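Local atomic coordinates of probable sulfate-binding lipoprotein SubI (Mycobacterium tuberculosis, PDB entry 6DDN), a protein that probably binds sulfate outside the cytoplasmic membrane and hands it on for uptake. Residues Thr55-Ala60 against Asp100-Asp105; Ala148-Asn153 against Gln251-Pro256; Gly139-Phe144 against Gly297-Asp302. One frame throughout, in Å; residues are numbered along the deposited sequence.

The three contacts illustrate how a solute-binding protein is tied together at separate points of one mixed sheet. Nearest the N terminus, interaction 1 closes a short loop, bringing the segment after helix 91-99 back to strand 53-58; it is complete before either of the others begins. Interaction 3 opens next, at 139-144, and closes only at 297-302. Interaction 2 lies wholly within that long loop, joining 148-153 to 251-256. Interactions 2 and 3 touch, since strands 250-253 and 138-147 are neighbours and Val253 probably bonds to Phe144. Interaction 1 lies on the opposite side of the chain's centre from interaction 2, their centres about 35 Å apart.

Interaction 1 (Thr55-Ala60 against Asp100-Asp105); sequences TLVAYA and DGKPAD. With SO4 (sulfate ion), chain C.
Asp105 grips Thr55 twice, once with its main chain and once with its carboxylate. Asp105 N donates to Thr55 O at 2.8 Å, and Thr55 N donates to Asp105 OD2, also at 2.8 Å. The carboxylate oxygen is met on its anti side, 15° out of the carboxylate plane. With CG beside the backbone N (chi1 -59°), the carboxylate is folded back next to the peptide bond, and both groups reach the same residue. Farther along the strand Val57 carries the contact. Val57 CG2 rests on Ala104 CB at 3.6 Å, while Lys102 comes tip to tip with Val57, its NZ against both valine methyls, 3.6 Å from Val57 CG1. The Lys102 chain runs extended and bends only at its last torsion, where the ammonium finds its polar partner in Ser87. Ser271 likewise holds Asp105 OD1, fixing the carboxylate's rotation. At its far end the segment leaves the strand and meets a sulfate ion: Ala60 N donates to SO4 O1 at 3.0 Å, and the Tyr59 ring turns an edge to the ion. Ser175, Ser177, Gly218 and Tyr236 bond to it too, consistent with a substrate site. Strand 53-58 runs parallel between strands 83-88 and 106-108, and the chain passes from one to the other through helix 91-99, a beta-alpha-beta crossover whose Gln94 and Val98 pack on Val57.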
loop_
_atom_site.group_PDB
_atom_site.type_symbol
_atom_site.label_atom_id
_atom_site.label_comp_id
_atom_site.label_asym_id
_atom_site.label_seq_id
_atom_site.Cartn_x
_atom_site.Cartn_y
_atom_site.Cartn_z
ATOM N N THR A 55 -4.792 11.936 15.759
ATOM C CA THR A 55 -5.157 11.965 14.350
ATOM C C THR A 55 -4.180 11.121 13.549
ATOM O O THR A 55 -2.964 11.332 13.622
ATOM C CB THR A 55 -5.172 13.396 13.811
ATOM O OG1 THR A 55 -6.224 14.133 14.446
ATOM C CG2 THR A 55 -5.396 13.392 12.307
ATOM N N LEU A 56 -4.714 10.173 12.787
ATOM C CA LEU A 56 -3.925 9.352 11.882
ATOM C C LEU A 56 -4.104 9.872 10.462
ATOM O O LEU A 56 -5.223 9.869 9.934
ATOM C CB LEU A 56 -4.340 7.883 11.964
ATOM C CG LEU A 56 -3.723 6.991 10.884
ATOM C CD1 LEU A 56 -2.220 6.864 11.078
ATOM C CD2 LEU A 56 -4.376 5.628 10.882
ATOM N N VAL A 57 -3.015 10.326 9.857
ATOM C CA VAL A 57 -2.994 10.707 8.451
ATOM C C VAL A 57 -2.457 9.512 7.679
ATOM O O VAL A 57 -1.257 9.218 7.724
ATOM C CB VAL A 57 -2.149 11.965 8.213
ATOM C CG1 VAL A 57 -1.993 12.229 6.721
ATOM C CG2 VAL A 57 -2.784 13.163 8.899
ATOM N N ALA A 58 -3.343 8.807 6.985
ATOM C CA ALA A 58 -2.989 7.591 6.272
ATOM C C ALA A 58 -3.193 7.783 4.776
ATOM O O ALA A 58 -3.769 8.775 4.322
ATOM C CB ALA A 58 -3.811 6.396 6.773
ATOM N N TYR A 59 -2.715 6.806 4.005
ATOM C CA TYR A 59 -2.853 6.862 2.555
ATOM C C TYR A 59 -4.266 6.463 2.134
ATOM O O TYR A 59 -5.193 6.508 2.946
ATOM C CB TYR A 59 -1.785 5.996 1.870
ATOM C CG TYR A 59 -1.785 4.519 2.208
ATOM C CD1 TYR A 59 -1.415 4.067 3.470
ATOM C CD2 TYR A 59 -2.111 3.572 1.247
ATOM C CE1 TYR A 59 -1.401 2.715 3.772
ATOM C CE2 TYR A 59 -2.096 2.223 1.538
ATOM C CZ TYR A 59 -1.745 1.798 2.800
ATOM O OH TYR A 59 -1.736 0.450 3.081
ATOM N N ALA A 60 -4.445 6.078 0.870
ATOM C CA ALA A 60 -5.779 6.077 0.280
ATOM C C ALA A 60 -6.598 4.826 0.575
ATOM O O ALA A 60 -7.829 4.883 0.487
ATOM C CB ALA A 60 -5.682 6.262 -1.235
ATOM N N ASP A 100 4.020 20.093 5.702
ATOM C CA ASP A 100 3.830 21.535 5.735
ATOM C C ASP A 100 2.572 21.925 6.498
ATOM O O ASP A 100 1.771 22.733 6.012
ATOM C CB ASP A 100 3.805 22.096 4.314
ATOM C CG ASP A 100 5.194 22.210 3.711
ATOM O OD1 ASP A 100 6.024 22.955 4.274
ATOM O OD2 ASP A 100 5.456 21.554 2.680
ATOM N N GLY A 101 2.389 21.367 7.692
ATOM C CA GLY A 101 1.476 21.910 8.681
ATOM C C GLY A 101 0.296 21.035 9.046
ATOM O O GLY A 101 -0.296 21.245 10.114
ATOM N N LYS A 102 -0.083 20.077 8.206
ATOM C CA LYS A 102 -1.298 19.310 8.459
ATOM C C LYS A 102 -1.205 18.606 9.808
ATOM O O LYS A 102 -0.223 17.894 10.065
ATOM C CB LYS A 102 -1.540 18.285 7.355
ATOM C CG LYS A 102 -2.732 17.376 7.581
ATOM C CD LYS A 102 -3.215 16.794 6.262
ATOM C CE LYS A 102 -4.606 16.203 6.392
ATOM N NZ LYS A 102 -4.587 14.724 6.228
ATOM N N PRO A 103 -2.186 18.782 10.691
ATOM C CA PRO A 103 -2.124 18.133 12.004
ATOM C C PRO A 103 -2.105 16.620 11.860
ATOM O O PRO A 103 -2.897 16.037 11.117
ATOM C CB PRO A 103 -3.398 18.623 12.701
ATOM C CG PRO A 103 -4.323 18.978 11.582
ATOM C CD PRO A 103 -3.445 19.520 10.494
ATOM N N ALA A 104 -1.176 15.989 12.571
ATOM C CA ALA A 104 -1.040 14.543 12.534
ATOM C C ALA A 104 -0.337 14.089 13.800
ATOM O O ALA A 104 0.613 14.732 14.254
ATOM C CB ALA A 104 -0.259 14.080 11.299
ATOM N N ASP A 105 -0.822 12.990 14.373
ATOM C CA ASP A 105 -0.130 12.324 15.462
ATOM C C ASP A 105 0.509 11.012 15.037
ATOM O O ASP A 105 1.463 10.567 15.683
ATOM C CB ASP A 105 -1.093 12.072 16.631
ATOM C CG ASP A 105 -1.709 13.356 17.166
ATOM O OD1 ASP A 105 -1.036 14.071 17.938
ATOM O OD2 ASP A 105 -2.869 13.653 16.810
HETATM S S SO4 C . -2.186 5.473 -2.413
HETATM O O1 SO4 C . -2.449 6.417 -1.332
HETATM O O2 SO4 C . -2.860 4.210 -2.124
HETATM O O3 SO4 C . -2.687 6.008 -3.675
HETATM O O4 SO4 C . -0.748 5.251 -2.521
#

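Interaction 2 (Ala148-Asn153 against Gln251-Pro256)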
loop_
_atom_site.group_PDB
_atom_site.type_symbol
_atom_site.label_atom_id
_atom_site.label_comp_id
_atom_site.label_asym_id
_atom_site.label_seq_id
_atom_site.Cartn_x
_atom_site.Cartn_y
_atom_site.Cartn_z
ATOM N N ALA A 148 -15.711 -9.376 -12.958
ATOM C CA ALA A 148 -16.220 -10.657 -12.480
ATOM C C ALA A 148 -16.149 -11.723 -13.563
ATOM O O ALA A 148 -16.686 -11.547 -14.661
ATOM C CB ALA A 148 -17.658 -10.490 -11.986
ATOM N N GLY A 149 -15.474 -12.827 -13.248
ATOM C CA GLY A 149 -15.268 -13.906 -14.186
ATOM C C GLY A 149 -14.029 -13.783 -15.044
ATOM O O GLY A 149 -13.757 -14.696 -15.834
ATOM N N ASN A 150 -13.267 -12.702 -14.901
ATOM C CA ASN A 150 -12.122 -12.410 -15.757
ATOM C C ASN A 150 -12.502 -12.561 -17.232
ATOM O O ASN A 150 -11.959 -13.422 -17.931
ATOM C CB ASN A 150 -10.934 -13.297 -15.410
ATOM C CG ASN A 150 -9.609 -12.713 -15.876
ATOM O OD1 ASN A 150 -9.574 -11.803 -16.705
ATOM N ND2 ASN A 150 -8.513 -13.240 -15.345
ATOM N N PRO A 151 -13.438 -11.744 -17.726
ATOM C CA PRO A 151 -13.959 -11.965 -19.085
ATOM C C PRO A 151 -12.885 -11.934 -20.150
ATOM O O PRO A 151 -13.000 -12.644 -21.157
ATOM C CB PRO A 151 -14.965 -10.817 -19.268
ATOM C CG PRO A 151 -15.242 -10.305 -17.881
ATOM C CD PRO A 151 -13.982 -10.519 -17.116
ATOM N N LYS A 152 -11.835 -11.144 -19.951
ATOM C CA LYS A 152 -10.756 -11.023 -20.916
ATOM C C LYS A 152 -9.566 -11.911 -20.580
ATOM O O LYS A 152 -8.538 -11.830 -21.260
ATOM C CB LYS A 152 -10.322 -9.565 -21.029
ATOM C CG LYS A 152 -11.318 -8.727 -21.802
ATOM C CD LYS A 152 -11.170 -7.253 -21.510
ATOM C CE LYS A 152 -12.242 -6.470 -22.236
ATOM N NZ LYS A 152 -12.274 -6.798 -23.691
ATOM N N ASN A 153 -9.684 -12.751 -19.551
ATOM C CA ASN A 153 -8.695 -13.782 -19.244
ATOM C C ASN A 153 -7.314 -13.166 -19.002
ATOM O O ASN A 153 -6.340 -13.444 -19.705
ATOM C CB ASN A 153 -8.651 -14.831 -20.361
ATOM C CG ASN A 153 -7.817 -16.039 -19.997
ATOM O OD1 ASN A 153 -7.857 -16.517 -18.864
ATOM N ND2 ASN A 153 -7.054 -16.541 -20.961
ATOM N N GLN A 251 -13.136 -9.402 -9.340
ATOM C CA GLN A 251 -12.271 -10.359 -8.666
ATOM C C GLN A 251 -10.828 -9.959 -8.949
ATOM O O GLN A 251 -10.564 -8.932 -9.581
ATOM C CB GLN A 251 -12.568 -11.800 -9.098
ATOM C CG GLN A 251 -13.046 -11.954 -10.527
ATOM C CD GLN A 251 -13.692 -13.304 -10.778
ATOM O OE1 GLN A 251 -14.813 -13.559 -10.339
ATOM N NE2 GLN A 251 -12.982 -14.178 -11.483
ATOM N N HIS A 252 -9.880 -10.761 -8.468
ATOM C CA HIS A 252 -8.479 -10.426 -8.668
ATOM C C HIS A 252 -7.646 -11.677 -8.901
ATOM O O HIS A 252 -7.889 -12.725 -8.298
ATOM C CB HIS A 252 -7.911 -9.629 -7.482
ATOM C CG HIS A 252 -7.796 -10.414 -6.213
ATOM N ND1 HIS A 252 -8.861 -10.609 -5.359
ATOM C CD2 HIS A 252 -6.740 -11.045 -5.647
ATOM C CE1 HIS A 252 -8.466 -11.330 -4.325
ATOM N NE2 HIS A 252 -7.183 -11.608 -4.476
ATOM N N VAL A 253 -6.669 -11.549 -9.797
ATOM C CA VAL A 253 -5.663 -12.570 -10.055
ATOM C C VAL A 253 -4.300 -11.940 -9.822
ATOM O O VAL A 253 -4.019 -10.853 -10.340
ATOM C CB VAL A 253 -5.759 -13.129 -11.487
ATOM C CG1 VAL A 253 -5.066 -14.482 -11.579
ATOM C CG2 VAL A 253 -7.209 -13.227 -11.931
ATOM N N THR A 254 -3.467 -12.608 -9.043
ATOM C CA THR A 254 -2.111 -12.108 -8.853
ATOM C C THR A 254 -1.195 -12.698 -9.917
ATOM O O THR A 254 -1.191 -13.919 -10.110
ATOM C CB THR A 254 -1.592 -12.464 -7.468
ATOM O OG1 THR A 254 -2.570 -12.099 -6.487
ATOM C CG2 THR A 254 -0.301 -11.722 -7.177
ATOM N N PRO A 255 -0.425 -11.878 -10.631
ATOM C CA PRO A 255 0.483 -12.428 -11.631
ATOM C C PRO A 255 1.494 -13.343 -10.975
ATOM O O PRO A 255 1.782 -13.215 -9.770
ATOM C CB PRO A 255 1.150 -11.179 -12.227
ATOM C CG PRO A 255 1.009 -10.132 -11.176
ATOM C CD PRO A 255 -0.301 -10.416 -10.507
ATOM N N PRO A 256 2.044 -14.305 -11.725
ATOM C CA PRO A 256 3.023 -15.229 -11.125
ATOM C C PRO A 256 4.182 -14.518 -10.447
ATOM O O PRO A 256 4.615 -14.936 -9.367
ATOM C CB PRO A 256 3.484 -16.068 -12.324
ATOM C CG PRO A 256 2.340 -16.009 -13.279
ATOM C CD PRO A 256 1.759 -14.635 -13.131
#
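Gln251 lays the face of its carboxamide over the backbone nitrogen of Gly149. The nitrogen lies above the flat group, not at its rim: Gly149 N sits over the amide carbon, 3.1 Å from Gln251 CD, and is also 3.1 Å from Gln251 OE1. The side chain reaches this place from an unusual start, with CG between the backbone N and the carbonyl carbon but turned well away from a staggered position (chi1 32°), after which the chain continues extended. Two residues on, Val253 meets Asn150 at about a right angle, Val253 CG2 standing 3.7 Å from Asn150 ND2. That amide nitrogen is committed elsewhere, as a donor to Ile154 O, so the valine methyl packs beside a group already held in place. The alternation is that of a beta strand: Gln251 and Val253 point to the loop, while His252 between them points away and bonds to Glu244. Strand 250-253 pairs antiparallel with strand 138-147, and the facing loop is the continuation of that same strand beyond its end. There Gly149 and Asn150 both take positive phi, and a type I beta turn follows, closed by Asn153 N to Asn150 O at 2.9 Å. Arg162 bonds to the carbonyls of Lys152 and Asn153 in this turn.

Interaction 3 (Gly139-Phe144 against Gly297-Asp302); sequences GSVVTF and GFRPVD
Gly139 and Arg299 form an antiparallel, hydrogen-bonded pair that is the close part of this contact. Gly139 N donates to Arg299 O at 2.9 Å and Arg299 N to Gly139 O at 2.8 Å. From this pair the arginine side chain runs along strand 138-147 in the direction of its chain, past Ser140 to Val141. Its CG stands beside the backbone N (chi1 -78°) and the chain is extended from there to NE, which carries Arg299 CD past Ser140 CA at 4.0 Å and sets the guanidinium against Val141. Both valine methyls touch the flat group from one face; Val141 CG1 lies 3.9 Å above its plane, displaced toward the rim. Its polar partners lie elsewhere: Glu237 makes a salt bridge to Arg299 NE and Pro314 O accepts from NH2, so the group's rotation is probably fixed. On the other side of the paired backbones the segments diverge and a water bridges the gap. Ser140 OG donates to it at 2.7 Å, and the water in turn donates to Gly297 O; Asn238 N also bonds to the serine hydroxyl. Where the close part relies on direct bonds and aliphatic contact, this part is joined through a single water. About 8 Å from the centre of the chain (centre to centre), strand 138-147 here receives the short strand 299-300, which links two helices: Gly297 ends helix 287-295 in a Schellman motif, and Asp302 is the N-cap of helix 303-308. Phe298 meets Phe138 and Trp293 edge-to-face, while strand 257-267 runs alongside strand 138-147.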
loop_
_atom_site.group_PDB
_atom_site.type_symbol
_atom_site.label_atom_id
_atom_site.label_comp_id
_atom_site.label_asym_id
_atom_site.label_seq_id
_atom_site.Cartn_x
_atom_site.Cartn_y
_atom_site.Cartn_z
ATOM N N GLY A 139 1.397 -5.284 5.212
ATOM C CA GLY A 139 1.684 -5.021 3.821
ATOM C C GLY A 139 0.710 -5.746 2.923
ATOM O O GLY A 139 -0.374 -6.143 3.350
ATOM N N SER A 140 1.115 -5.925 1.672
ATOM C CA SER A 140 0.264 -6.576 0.685
ATOM C C SER A 140 1.136 -7.021 -0.483
ATOM O O SER A 140 2.367 -7.044 -0.387
ATOM C CB SER A 140 -0.860 -5.639 0.231
ATOM O OG SER A 140 -1.854 -6.339 -0.495
ATOM N N VAL A 141 0.491 -7.383 -1.589
ATOM C CA VAL A 141 1.173 -7.676 -2.841
ATOM C C VAL A 141 0.414 -6.992 -3.967
ATOM O O VAL A 141 -0.787 -6.725 -3.863
ATOM C CB VAL A 141 1.284 -9.192 -3.116
ATOM C CG1 VAL A 141 2.204 -9.854 -2.110
ATOM C CG2 VAL A 141 -0.095 -9.835 -3.090
ATOM N N VAL A 142 1.129 -6.704 -5.053
ATOM C CA VAL A 142 0.488 -6.147 -6.235
ATOM C C VAL A 142 -0.360 -7.223 -6.898
ATOM O O VAL A 142 0.070 -8.373 -7.055
ATOM C CB VAL A 142 1.548 -5.587 -7.198
ATOM C CG1 VAL A 142 0.892 -5.058 -8.453
ATOM C CG2 VAL A 142 2.358 -4.497 -6.514
ATOM N N THR A 143 -1.580 -6.857 -7.286
ATOM C CA THR A 143 -2.506 -7.797 -7.897
ATOM C C THR A 143 -3.262 -7.110 -9.025
ATOM O O THR A 143 -3.317 -5.881 -9.108
ATOM C CB THR A 143 -3.493 -8.361 -6.867
ATOM O OG1 THR A 143 -4.278 -9.397 -7.468
ATOM C CG2 THR A 143 -4.412 -7.263 -6.359
ATOM N N PHE A 144 -3.838 -7.928 -9.907
ATOM C CA PHE A 144 -4.698 -7.445 -10.983
ATOM C C PHE A 144 -6.139 -7.477 -10.496
ATOM O O PHE A 144 -6.702 -8.556 -10.301
ATOM C CB PHE A 144 -4.568 -8.309 -12.235
ATOM C CG PHE A 144 -3.203 -8.310 -12.855
ATOM C CD1 PHE A 144 -2.392 -7.193 -12.796
ATOM C CD2 PHE A 144 -2.743 -9.433 -13.524
ATOM C CE1 PHE A 144 -1.138 -7.202 -13.381
ATOM C CE2 PHE A 144 -1.491 -9.449 -14.110
ATOM C CZ PHE A 144 -0.687 -8.332 -14.038
ATOM N N GLY A 297 -7.690 -8.235 5.274
ATOM C CA GLY A 297 -7.091 -8.406 3.970
ATOM C C GLY A 297 -5.686 -7.871 3.822
ATOM O O GLY A 297 -5.151 -7.892 2.708
ATOM N N PHE A 298 -5.074 -7.391 4.898
ATOM C CA PHE A 298 -3.710 -6.881 4.865
ATOM C C PHE A 298 -2.772 -7.945 5.419
ATOM O O PHE A 298 -3.049 -8.537 6.468
ATOM C CB PHE A 298 -3.587 -5.586 5.671
ATOM C CG PHE A 298 -4.514 -4.490 5.213
ATOM C CD1 PHE A 298 -5.848 -4.487 5.588
ATOM C CD2 PHE A 298 -4.046 -3.457 4.416
ATOM C CE1 PHE A 298 -6.699 -3.481 5.169
ATOM C CE2 PHE A 298 -4.891 -2.446 3.998
ATOM C CZ PHE A 298 -6.220 -2.460 4.373
ATOM N N ARG A 299 -1.675 -8.185 4.721
ATOM C CA ARG A 299 -0.761 -9.249 5.115
ATOM C C ARG A 299 0.021 -8.848 6.360
ATOM O O ARG A 299 0.760 -7.856 6.326
ATOM C CB ARG A 299 0.178 -9.582 3.960
ATOM C CG ARG A 299 -0.487 -10.446 2.909
ATOM C CD ARG A 299 0.249 -10.436 1.587
ATOM N NE ARG A 299 -0.476 -11.209 0.584
ATOM C CZ ARG A 299 -0.032 -12.340 0.043
ATOM N NH1 ARG A 299 1.143 -12.838 0.409
ATOM N NH2 ARG A 299 -0.767 -12.975 -0.860
ATOM N N PRO A 300 -0.107 -9.573 7.464
ATOM C CA PRO A 300 0.569 -9.172 8.700
ATOM C C PRO A 300 2.049 -9.520 8.681
ATOM O O PRO A 300 2.508 -10.384 7.931
ATOM C CB PRO A 300 -0.168 -9.979 9.774
ATOM C CG PRO A 300 -0.583 -11.222 9.055
ATOM C CD PRO A 300 -0.914 -10.792 7.644
ATOM N N VAL A 301 2.796 -8.823 9.540
ATOM C CA VAL A 301 4.227 -9.071 9.689
ATOM C C VAL A 301 4.544 -10.013 10.841
ATOM O O VAL A 301 5.675 -10.519 10.915
ATOM C CB VAL A 301 5.013 -7.754 9.866
ATOM C CG1 VAL A 301 4.828 -6.864 8.650
ATOM C CG2 VAL A 301 4.578 -7.040 11.134
ATOM N N ASP A 302 3.598 -10.259 11.740
ATOM C CA ASP A 302 3.794 -11.238 12.799
ATOM C C ASP A 302 3.955 -12.620 12.177
ATOM O O ASP A 302 3.012 -13.116 11.539
ATOM C CB ASP A 302 2.614 -11.222 13.767
ATOM C CG ASP A 302 2.892 -11.993 15.048
ATOM O OD1 ASP A 302 3.415 -13.127 14.977
ATOM O OD2 ASP A 302 2.580 -11.462 16.134
HETATM O O HOH W 1 -3.032 -8.038 1.312
#